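Local coordinates for protein fluoride-specific ion channel FluC (Bordetella pertussis, PDB 5NKQ) that conducts fluoride ions, with high selectivity over chloride, across the bacterial inner membrane as a dual-topology, double-barrelled channel and so lowers toxic fluoride inside the cell, at residues A[12-15]-A[16-20]; A[20-23]-A[24-28]; A[62-65]-A[66-69]. All blocks are in the same frame, centred on the assembly; numbering follows the deposited sequence.

Contact 1: A[12-15]-A[16-20]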
# COMPACT_ATOMS: atom_id res chain seq x y z
N ILE A 12 -14.97 4.49 9.15
CA ILE A 12 -13.94 3.94 8.28
C ILE A 12 -14.46 3.80 6.85
O ILE A 12 -13.76 4.13 5.89
CB ILE A 12 -13.43 2.60 8.83
CG1 ILE A 12 -12.65 2.83 10.13
CG2 ILE A 12 -12.56 1.88 7.81
CD1 ILE A 12 -12.22 1.56 10.81
N GLY A 13 -15.70 3.33 6.70
CA GLY A 13 -16.26 3.17 5.37
C GLY A 13 -16.40 4.48 4.63
O GLY A 13 -16.09 4.56 3.44
N ILE A 14 -16.87 5.52 5.31
CA ILE A 14 -16.99 6.83 4.68
C ILE A 14 -15.61 7.36 4.30
O ILE A 14 -15.41 7.89 3.20
CB ILE A 14 -17.74 7.81 5.60
CG1 ILE A 14 -19.19 7.36 5.79
CG2 ILE A 14 -17.69 9.22 5.03
CD1 ILE A 14 -19.99 8.25 6.70
N GLY A 15 -14.64 7.23 5.21
CA GLY A 15 -13.29 7.67 4.89
C GLY A 15 -12.68 6.88 3.74
O GLY A 15 -12.13 7.46 2.80
N ALA A 16 -12.78 5.55 3.80
CA ALA A 16 -12.21 4.71 2.76
C ALA A 16 -12.86 4.97 1.40
O ALA A 16 -12.19 4.88 0.37
CB ALA A 16 -12.34 3.24 3.13
N THR A 17 -14.15 5.29 1.39
CA THR A 17 -14.83 5.59 0.14
C THR A 17 -14.28 6.87 -0.49
O THR A 17 -14.01 6.92 -1.69
CB THR A 17 -16.34 5.70 0.37
OG1 THR A 17 -16.86 4.42 0.74
CG2 THR A 17 -17.04 6.18 -0.89
N LEU A 18 -14.11 7.92 0.32
CA LEU A 18 -13.55 9.17 -0.19
C LEU A 18 -12.10 8.99 -0.62
O LEU A 18 -11.68 9.55 -1.64
CB LEU A 18 -13.66 10.26 0.87
CG LEU A 18 -15.08 10.62 1.33
CD1 LEU A 18 -15.03 11.64 2.47
CD2 LEU A 18 -15.90 11.16 0.17
N GLY A 19 -11.32 8.21 0.14
CA GLY A 19 -9.93 7.99 -0.23
C GLY A 19 -9.79 7.19 -1.51
O GLY A 19 -8.91 7.47 -2.33
N ALA A 20 -10.65 6.19 -1.70
CA ALA A 20 -10.60 5.40 -2.93
C ALA A 20 -11.09 6.21 -4.13
O ALA A 20 -10.59 6.03 -5.24
CB ALA A 20 -11.43 4.13 -2.78

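Contact 2: A[20-23]-A[24-28]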
# COMPACT_ATOMS: atom_id res chain seq x y z
N ALA A 20 -10.65 6.19 -1.70
CA ALA A 20 -10.60 5.40 -2.93
C ALA A 20 -11.09 6.21 -4.13
O ALA A 20 -10.59 6.03 -5.24
CB ALA A 20 -11.43 4.13 -2.78
N TRP A 21 -12.06 7.10 -3.92
CA TRP A 21 -12.50 7.98 -4.99
C TRP A 21 -11.38 8.91 -5.43
O TRP A 21 -11.21 9.17 -6.62
CB TRP A 21 -13.73 8.79 -4.55
CG TRP A 21 -15.00 8.00 -4.51
CD1 TRP A 21 -15.20 6.73 -4.97
CD2 TRP A 21 -16.26 8.43 -3.98
NE1 TRP A 21 -16.50 6.35 -4.76
CE2 TRP A 21 -17.17 7.37 -4.15
CE3 TRP A 21 -16.70 9.61 -3.38
CZ2 TRP A 21 -18.50 7.46 -3.74
CZ3 TRP A 21 -18.02 9.70 -2.97
CH2 TRP A 21 -18.91 8.63 -3.16
N LEU A 22 -10.61 9.43 -4.47
CA LEU A 22 -9.51 10.33 -4.80
C LEU A 22 -8.40 9.60 -5.55
O LEU A 22 -7.87 10.12 -6.54
CB LEU A 22 -8.97 10.99 -3.53
CG LEU A 22 -7.78 11.93 -3.72
CD1 LEU A 22 -8.12 13.01 -4.74
CD2 LEU A 22 -7.37 12.54 -2.39
N ARG A 23 -8.04 8.40 -5.09
CA ARG A 23 -7.02 7.63 -5.80
C ARG A 23 -7.49 7.27 -7.21
O ARG A 23 -6.69 7.31 -8.16
CB ARG A 23 -6.69 6.36 -5.01
CG ARG A 23 -5.94 5.31 -5.81
CD ARG A 23 -5.47 4.16 -4.92
NE ARG A 23 -6.52 3.70 -4.02
CZ ARG A 23 -7.39 2.74 -4.32
NH1 ARG A 23 -7.34 2.14 -5.50
NH2 ARG A 23 -8.32 2.38 -3.44
N TRP A 24 -8.77 6.94 -7.36
CA TRP A 24 -9.30 6.62 -8.68
C TRP A 24 -9.22 7.81 -9.62
O TRP A 24 -8.83 7.67 -10.78
CB TRP A 24 -10.74 6.12 -8.54
CG TRP A 24 -11.42 5.83 -9.84
CD1 TRP A 24 -10.97 5.01 -10.84
CD2 TRP A 24 -12.69 6.33 -10.28
NE1 TRP A 24 -11.87 4.98 -11.88
CE2 TRP A 24 -12.94 5.78 -11.55
CE3 TRP A 24 -13.64 7.19 -9.72
CZ2 TRP A 24 -14.10 6.07 -12.28
CZ3 TRP A 24 -14.78 7.48 -10.43
CH2 TRP A 24 -15.00 6.92 -11.70
N VAL A 25 -9.58 9.00 -9.13
CA VAL A 25 -9.52 10.20 -9.96
C VAL A 25 -8.07 10.55 -10.28
O VAL A 25 -7.74 10.89 -11.43
CB VAL A 25 -10.25 11.37 -9.28
CG1 VAL A 25 -9.98 12.67 -10.01
CG2 VAL A 25 -11.74 11.09 -9.21
N LEU A 26 -7.18 10.47 -9.29
CA LEU A 26 -5.77 10.76 -9.52
C LEU A 26 -5.19 9.83 -10.58
O LEU A 26 -4.37 10.26 -11.41
CB LEU A 26 -4.98 10.64 -8.22
CG LEU A 26 -5.12 11.79 -7.22
CD1 LEU A 26 -4.47 11.42 -5.89
CD2 LEU A 26 -4.50 13.06 -7.78
N GLY A 27 -5.60 8.56 -10.58
CA GLY A 27 -5.12 7.64 -11.60
C GLY A 27 -5.63 7.99 -12.99
O GLY A 27 -4.88 7.92 -13.96
N LEU A 28 -6.90 8.39 -13.09
CA LEU A 28 -7.45 8.74 -14.39
C LEU A 28 -6.80 9.99 -14.96
O LEU A 28 -6.72 10.15 -16.18
CB LEU A 28 -8.97 8.94 -14.28
CG LEU A 28 -9.79 7.71 -13.88
CD1 LEU A 28 -11.26 8.07 -13.75
CD2 LEU A 28 -9.59 6.59 -14.88

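Contact 3: A[62-65]-A[66-69]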
# COMPACT_ATOMS: atom_id res chain seq x y z
N GLU A 62 -7.13 14.19 23.26
CA GLU A 62 -8.55 14.27 23.59
C GLU A 62 -9.46 13.95 22.41
O GLU A 62 -10.67 13.81 22.61
CB GLU A 62 -8.89 15.66 24.13
CG GLU A 62 -8.97 16.75 23.07
CD GLU A 62 -7.62 17.19 22.55
OE1 GLU A 62 -6.59 16.75 23.10
OE2 GLU A 62 -7.58 17.99 21.59
N TRP A 63 -8.91 13.84 21.21
CA TRP A 63 -9.72 13.51 20.04
C TRP A 63 -10.32 12.12 20.20
O TRP A 63 -9.60 11.18 20.57
CB TRP A 63 -8.88 13.58 18.76
CG TRP A 63 -8.68 14.97 18.24
CD1 TRP A 63 -9.16 16.13 18.77
CD2 TRP A 63 -7.93 15.34 17.07
NE1 TRP A 63 -8.76 17.20 18.00
CE2 TRP A 63 -8.01 16.74 16.95
CE3 TRP A 63 -7.21 14.62 16.11
CZ2 TRP A 63 -7.38 17.44 15.92
CZ3 TRP A 63 -6.60 15.31 15.08
CH2 TRP A 63 -6.69 16.71 15.00
N PRO A 64 -11.61 11.94 19.93
CA PRO A 64 -12.19 10.59 19.97
C PRO A 64 -11.59 9.70 18.89
O PRO A 64 -10.97 10.17 17.93
CB PRO A 64 -13.68 10.84 19.74
CG PRO A 64 -13.76 12.17 19.08
CD PRO A 64 -12.62 12.97 19.63
N ALA A 65 -11.80 8.39 19.05
CA ALA A 65 -11.15 7.43 18.17
C ALA A 65 -11.66 7.51 16.74
O ALA A 65 -10.92 7.19 15.80
CB ALA A 65 -11.34 6.01 18.71
N TRP A 66 -12.91 7.95 16.54
CA TRP A 66 -13.47 7.94 15.19
C TRP A 66 -12.79 8.92 14.26
O TRP A 66 -12.91 8.79 13.04
CB TRP A 66 -14.98 8.22 15.24
CG TRP A 66 -15.34 9.65 15.57
CD1 TRP A 66 -15.63 10.16 16.80
CD2 TRP A 66 -15.47 10.73 14.64
NE1 TRP A 66 -15.92 11.50 16.70
CE2 TRP A 66 -15.83 11.88 15.39
CE3 TRP A 66 -15.31 10.85 13.26
CZ2 TRP A 66 -16.04 13.12 14.79
CZ3 TRP A 66 -15.52 12.09 12.67
CH2 TRP A 66 -15.88 13.21 13.44
N ILE A 67 -12.06 9.91 14.80
CA ILE A 67 -11.35 10.85 13.95
C ILE A 67 -10.18 10.17 13.25
O ILE A 67 -10.05 10.23 12.02
CB ILE A 67 -10.89 12.07 14.76
CG1 ILE A 67 -12.09 12.93 15.17
CG2 ILE A 67 -9.88 12.89 13.97
CD1 ILE A 67 -11.71 14.20 15.90
N ARG A 68 -9.33 9.49 14.02
CA ARG A 68 -8.18 8.82 13.41
C ARG A 68 -8.61 7.62 12.58
O ARG A 68 -7.93 7.26 11.61
CB ARG A 68 -7.18 8.39 14.48
CG ARG A 68 -7.71 7.38 15.49
CD ARG A 68 -6.60 6.93 16.43
NE ARG A 68 -7.08 6.04 17.48
CZ ARG A 68 -7.46 6.44 18.68
NH1 ARG A 68 -7.43 7.73 18.99
NH2 ARG A 68 -7.89 5.56 19.58
N LEU A 69 -9.73 6.98 12.93
CA LEU A 69 -10.21 5.85 12.14
C LEU A 69 -10.75 6.31 10.79
O LEU A 69 -10.54 5.64 9.77
CB LEU A 69 -11.27 5.08 12.92
CG LEU A 69 -10.76 4.31 14.14
CD1 LEU A 69 -11.92 3.69 14.91
CD2 LEU A 69 -9.76 3.25 13.73
O HOH W 1 -8.26 10.06 17.29

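Contact 1: A[12-15]-A[16-20]
Gly13 and Thr17 meet one turn apart on a transmembrane helix, where a single carbonyl oxygen takes two hydrogen bonds from the same residue. The backbone bond, Thr17 N to Gly13 O, is 2.9 Å long, and the hydroxyl adds a second, Thr17 OG1 to Gly13 O at 2.8 Å. The two donors arrive from opposite faces of the carbonyl plane, the hydroxyl tilted 31° from it. With chi1 at -67°, Thr17 OG1 lies beside its own backbone N and leans back over the preceding turn. Threonine suits a membrane helix here because its hydroxyl finds its stronger partner within the same helix.

The remaining i to i+4 backbone bonds are regular; the shortest, Ala16 N to Ile12 O, measures 2.7 Å, while Leu18 N to Ile14 O is longer at 3.2 Å.

Apolar contact is slight: Ile14 CG2 and Leu18 CD1 are 4.4 Å apart, two branched side chains on the exposed flank, as befits a membrane-spanning helix.

The small residues Gly13, Ala16 and Ala20 keep another face slim. There the second subunit packs closely, Ala16 on its Ala20 and Thr17 on its Thr17, with weak, secondary hydrogen bonds between Thr17 and Gly13 of the two chains. Elsewhere on helix 6-30, Ile12 and Leu18 rest on helix 65-79 of the same chain, through Leu69, Thr73 and Phe75.

Contact 2: A[20-23]-A[24-28]
Leu22 swings its CG anti to the backbone N (chi1 178°), whereas Leu26 keeps its CG beside the backbone N (chi1 -76°), and these two torsions bring the leucine ends together one turn apart. Both lie on the transmembrane alpha-helix 6-30, an i, i+4 contact. The side chains cross obliquely, Leu22 CG lying 4.0 Å from Leu26 CD1, and Leu22 continues onto Phe75 and Leu79 of helix 65-79. Leucine's forked end suits the place, since CG and CD1 of one can meet CD1 and CG of the other.

Beneath them the helix is held by successive backbone bonds, including Leu26 N to Leu22 O at 2.9 Å and Val25 N to Trp21 O at 3.0 Å. The CG2 branch of Val25 also lies against that carbonyl, 3.3 Å from Trp21 O.

Arg23 bends partway along its chain, which turns its buried guanidinium toward the dimer centre. NE bonds to Gly78 O of its own chain and NH2 to Thr73 O of the second subunit, so backbone carbonyls take up its N-H groups, the Arg23 side chain lying about 5 Å from the bound sodium ion. Trp21 and Trp24 both set their rings edge-to-face with Phe9 of the second subunit, and Trp21 NE1 bonds to Phe9 O there. Farther along the helix, Leu28 CD1 sits 3.5 Å above one face of the Trp24 ring, offset toward its rim.

Contact 3: A[62-65]-A[66-69]
Ile67 is held between two indoles, Trp63 and Trp66, with Pro64 alongside, where a loop runs into helix 65-79. The beta-branched isoleucine has two arms. On the longer, CD1 sits over one face of Trp63, offset toward the rim, as a CH-pi contact 4.2 Å from the centroid of the five-membered ring and 22° off its normal; CD1 also reaches Pro64 CD, at 4.0 Å. CG1 of the same arm covers the Trp66 ring, 3.8 Å above the centre of one face. The shorter arm, CG2, meets Trp63 CE3 at 3.8 Å.

Trp66 lies beside the proline, pointing the same way, with Pro64 CG 3.6 Å from Trp66 CD1. The rigid proline thus packs against both Trp66 and Ile67.

Arg68 CG stands between the backbone N and the carbonyl carbon (chi1 63°), and the chain runs extended to NE, which sets one guanidinium face over the small Ala65, NH2 3.6 Å from Ala65 CB. NH2 also pairs with an acidic side chain of another protein's chain. Leu69 N donates a hydrogen bond to Ala65 O (3.1 Å). A water bridges loop and arginine, donating to Pro64 O at 2.8 Å and accepting weak hydrogen bonds from Arg68 N and NH1.

Overall arrangement
Contacts 1 and 2 follow each other on helix 6-30, sharing Ala20, with their centres about 12 Å apart; contact 3 comes later in the chain, where the loop after helix 37-59 enters helix 65-79. Contact 3 touches contact 1 through Ile12 CG1 and Leu69 O, 3.5 Å apart, so the start of helix 65-79 lies against the earlier part of helix 6-30. Contacts 2 and 3 do not touch, their centres being about 25 Å apart. Contacts 1 and 2 both face the second subunit, which Leu69 of contact 3 also touches, so helix 6-30 forms part of that interface beside the central sodium ion of this dual-topology channel.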